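Putative amidohydrolase/peptidase (Burkholderia cenocepacia, PDB 4WJB) probably hydrolyses carbon-nitrogen bonds other than peptide bonds, as a zinc-dependent amidohydrolase of the peptidase M20 family. Local coordinates at residues V196-Y200 and A416-S420; R248-L252 and V290-C294. One frame throughout, in Å; residues are numbered along the deposited sequence.

How the contacts relate
Both contacts are buried, yet they sit on opposite sides of the chain's centre, about 56 Å apart between centres and about 43 Å between nearest atoms. Contact 1 packs helix 403-421 against strand 198-204 in the zinc-bearing part of the chain; contact 2 joins the start of helix 251-268 to the start of strand 289-302 within the M20 dimerisation range, and is nested in the sequence loop that contact 1 closes. No direct hydrogen bond links the two segments of contact 1, where a tyrosine ring lies against a helix. Contact 2 adds a backbone hydrogen bond and a helix cap to its apolar packing, and the second subunit reaches it.

Contact 1: V196-Y200 and A416-S420; sequences VHAAY and AVLQS. With EDO (1,2-ethanediol), chain K.
Tyr200 provides most of the apolar packing between strand 198-204 and helix 403-421, whose local axes run nearly antiparallel, 9.5 Å apart at closest approach. The methyl group of Ala416 sits over the middle of one ring face, with CB 4.2 Å from the Tyr200 ring centroid and 11° off the normal, a CH-pi contact. Val417 meets the ring obliquely through CG2, 4.3 Å from Tyr200 CD2. Cys347 and Thr350 of helix 345-357 also touch this tyrosine.

Ser420 approaches the ring edge instead, its OG 3.5 Å from Tyr200 CE2. Its chi1 of 59° sets OG between its own backbone N and carbonyl carbon, turned back to the preceding helical turn, where the carbonyl oxygens of Ala416 and Val417 compete for its one proton. Ser420 CB also faces the methyl of Ala198, with 4.3 Å between the two CB atoms, and O2 of a bound 1,2-ethanediol, probably from the crystallisation liquor, touches both.

No hydrogen bond crosses directly between the segments; Tyr200 and His197 find their polar partners elsewhere. Tyr200 OH shares a hydrogen bond of 2.9 Å with O2 of the diol. CD2 and NE2 of His197 both lie 3.2 Å from Ser420 O; the angle at NE2 is poor for a hydrogen bond, and NE2 bonds Glu423 OE1 instead.

Between these two segments of the M20 catalytic domain, helix and strand thus meet through van der Waals and CH-pi packing, while the His197-Glu423 bond links the residue preceding the strand to the chain's C-terminal end.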
# COMPACT_ATOMS: atom_id res chain seq x y z
N VAL A 196 6.79 38.45 -28.73
CA VAL A 196 5.34 38.25 -28.75
C VAL A 196 4.69 39.26 -27.81
O VAL A 196 5.08 39.37 -26.65
CB VAL A 196 4.95 36.81 -28.33
CG1 VAL A 196 3.45 36.68 -28.14
CG2 VAL A 196 5.45 35.82 -29.36
N HIS A 197 3.71 40.01 -28.31
CA HIS A 197 3.09 41.07 -27.51
C HIS A 197 2.33 40.50 -26.32
O HIS A 197 2.49 40.97 -25.19
CB HIS A 197 2.15 41.93 -28.37
CG HIS A 197 1.48 43.02 -27.61
ND1 HIS A 197 2.16 44.12 -27.12
CD2 HIS A 197 0.19 43.18 -27.23
CE1 HIS A 197 1.32 44.91 -26.48
NE2 HIS A 197 0.11 44.36 -26.53
N ALA A 198 1.50 39.50 -26.59
CA ALA A 198 0.75 38.82 -25.54
C ALA A 198 0.27 37.48 -26.06
O ALA A 198 0.17 37.28 -27.28
CB ALA A 198 -0.43 39.67 -25.08
N ALA A 199 -0.00 36.56 -25.14
CA ALA A 199 -0.51 35.25 -25.52
C ALA A 199 -1.69 34.87 -24.63
O ALA A 199 -1.70 35.16 -23.44
CB ALA A 199 0.58 34.20 -25.43
N TYR A 200 -2.68 34.23 -25.24
CA TYR A 200 -3.86 33.76 -24.51
C TYR A 200 -4.20 32.35 -24.93
O TYR A 200 -4.24 32.06 -26.12
CB TYR A 200 -5.05 34.67 -24.77
CG TYR A 200 -4.88 36.08 -24.27
CD1 TYR A 200 -5.13 36.39 -22.94
CD2 TYR A 200 -4.47 37.10 -25.12
CE1 TYR A 200 -4.97 37.69 -22.47
CE2 TYR A 200 -4.32 38.39 -24.66
CZ TYR A 200 -4.57 38.68 -23.35
OH TYR A 200 -4.41 39.96 -22.89
N ALA A 416 -10.51 39.71 -25.28
CA ALA A 416 -9.14 39.78 -24.77
C ALA A 416 -8.13 39.99 -25.90
O ALA A 416 -7.27 40.86 -25.82
CB ALA A 416 -8.81 38.51 -23.98
N VAL A 417 -8.24 39.16 -26.94
CA VAL A 417 -7.33 39.23 -28.08
C VAL A 417 -7.47 40.58 -28.77
O VAL A 417 -6.48 41.22 -29.11
CB VAL A 417 -7.59 38.10 -29.08
CG1 VAL A 417 -6.91 38.39 -30.42
CG2 VAL A 417 -7.13 36.77 -28.51
N LEU A 418 -8.72 41.00 -28.95
CA LEU A 418 -9.00 42.28 -29.58
C LEU A 418 -8.35 43.43 -28.81
O LEU A 418 -7.66 44.25 -29.41
CB LEU A 418 -10.50 42.51 -29.68
CG LEU A 418 -10.90 43.82 -30.36
CD1 LEU A 418 -10.25 43.92 -31.73
CD2 LEU A 418 -12.41 43.93 -30.47
N GLN A 419 -8.54 43.47 -27.49
CA GLN A 419 -7.98 44.55 -26.69
C GLN A 419 -6.45 44.61 -26.79
O GLN A 419 -5.87 45.68 -26.97
CB GLN A 419 -8.39 44.41 -25.22
CG GLN A 419 -7.78 45.48 -24.32
CD GLN A 419 -8.20 45.36 -22.88
OE1 GLN A 419 -9.23 44.76 -22.56
NE2 GLN A 419 -7.39 45.92 -21.98
N SER A 420 -5.80 43.45 -26.70
CA SER A 420 -4.34 43.39 -26.70
C SER A 420 -3.76 43.68 -28.08
O SER A 420 -2.66 44.23 -28.19
CB SER A 420 -3.86 42.03 -26.21
OG SER A 420 -4.36 40.99 -27.03
C1 EDO K . -0.71 43.36 -22.53
O1 EDO K . 0.59 43.08 -22.02
C2 EDO K . -1.59 42.13 -22.35
O2 EDO K . -2.63 42.15 -23.33

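Contact 2: R248-L252 and V290-C294; sequences RRDAL and VPGGC
Val290 CG2 lies over one face of the Arg248 guanidinium, offset toward its rim and 3.6 Å from Arg248 NE. Around the same group, NE donates to Thr243 O and NH1 bonds Thr276 OG1 of the second subunit. With CG beside its backbone N (chi1 -61°) and the chain extended to NE, Arg248 crosses Val290 at a slant. The Asp250 carboxylate rests against Val290 and Pro291, with OD1 3.4 Å from Pro291 CD and OD2 3.6 Å from Val290 CG1.

Asp250 is the N-cap of helix 251-268: OD1 accepts from Val253 N and, more weakly, from Leu252 N (2.9 Å, 128°). The helix start is tied to strand 289-302 by Ala251 N donating to Pro291 O, at 2.9 Å and 162°. Strand and helix belong to the dimerisation domain of the M20 fold, and next to this bond Gly292 and Gly293 form a classic beta bulge opposite Arg283. Here the Ala251 methyl lies 3.6 Å from Gly293 N.

Further along, Leu252 CB packs on Pro291 CG at 3.7 Å. Leu252 CD1 reaches Cys294 SG, 3.9 Å away. Val277 of the second subunit touches both Leu252 and Pro291.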
# COMPACT_ATOMS: atom_id res chain seq x y z
N ARG A 248 6.08 -2.62 19.94
CA ARG A 248 5.97 -2.52 18.49
C ARG A 248 6.64 -1.29 17.86
O ARG A 248 6.63 -0.20 18.44
CB ARG A 248 4.50 -2.54 18.08
CG ARG A 248 3.79 -3.82 18.48
CD ARG A 248 2.41 -3.89 17.87
NE ARG A 248 1.77 -5.17 18.12
CZ ARG A 248 0.65 -5.57 17.52
NH1 ARG A 248 0.06 -4.77 16.63
NH2 ARG A 248 0.13 -6.75 17.79
N ARG A 249 7.22 -1.51 16.69
CA ARG A 249 7.72 -0.44 15.84
C ARG A 249 7.01 -0.54 14.50
O ARG A 249 7.59 -0.94 13.49
CB ARG A 249 9.24 -0.54 15.66
CG ARG A 249 10.04 -0.33 16.94
CD ARG A 249 9.81 1.07 17.50
NE ARG A 249 10.65 1.35 18.66
CZ ARG A 249 10.28 1.14 19.92
NH1 ARG A 249 9.08 0.65 20.19
NH2 ARG A 249 11.11 1.43 20.91
N ASP A 250 5.73 -0.19 14.50
CA ASP A 250 4.86 -0.37 13.34
C ASP A 250 5.05 0.77 12.34
O ASP A 250 4.64 1.90 12.58
CB ASP A 250 3.40 -0.45 13.79
CG ASP A 250 2.47 -0.96 12.69
OD1 ASP A 250 2.67 -0.60 11.51
OD2 ASP A 250 1.53 -1.71 13.03
N ALA A 251 5.67 0.44 11.20
CA ALA A 251 5.94 1.42 10.15
C ALA A 251 4.67 1.91 9.46
O ALA A 251 4.62 3.04 8.97
CB ALA A 251 6.91 0.84 9.13
N LEU A 252 3.65 1.06 9.39
CA LEU A 252 2.42 1.43 8.71
C LEU A 252 1.60 2.42 9.54
O LEU A 252 0.94 3.30 8.99
CB LEU A 252 1.58 0.20 8.38
CG LEU A 252 0.28 0.46 7.62
CD1 LEU A 252 0.53 1.30 6.36
CD2 LEU A 252 -0.39 -0.84 7.25
N VAL A 290 3.22 -7.24 12.19
CA VAL A 290 3.43 -5.81 12.32
C VAL A 290 4.39 -5.35 11.23
O VAL A 290 5.51 -5.84 11.16
CB VAL A 290 4.01 -5.45 13.70
CG1 VAL A 290 4.28 -3.95 13.79
CG2 VAL A 290 3.09 -5.93 14.82
N PRO A 291 3.93 -4.42 10.36
CA PRO A 291 4.75 -3.94 9.24
C PRO A 291 6.04 -3.26 9.71
O PRO A 291 5.98 -2.33 10.51
CB PRO A 291 3.84 -2.92 8.54
CG PRO A 291 2.46 -3.31 8.95
CD PRO A 291 2.59 -3.82 10.35
N GLY A 292 7.18 -3.72 9.21
CA GLY A 292 8.46 -3.17 9.61
C GLY A 292 9.00 -2.17 8.60
O GLY A 292 10.03 -1.53 8.83
N GLY A 293 8.31 -2.03 7.48
CA GLY A 293 8.71 -1.07 6.47
C GLY A 293 7.52 -0.46 5.75
O GLY A 293 6.51 -1.13 5.49
N CYS A 294 7.63 0.81 5.41
CA CYS A 294 6.57 1.45 4.66
C CYS A 294 7.07 2.61 3.82
O CYS A 294 7.66 3.56 4.34
CB CYS A 294 5.47 1.93 5.61
SG CYS A 294 3.95 2.39 4.72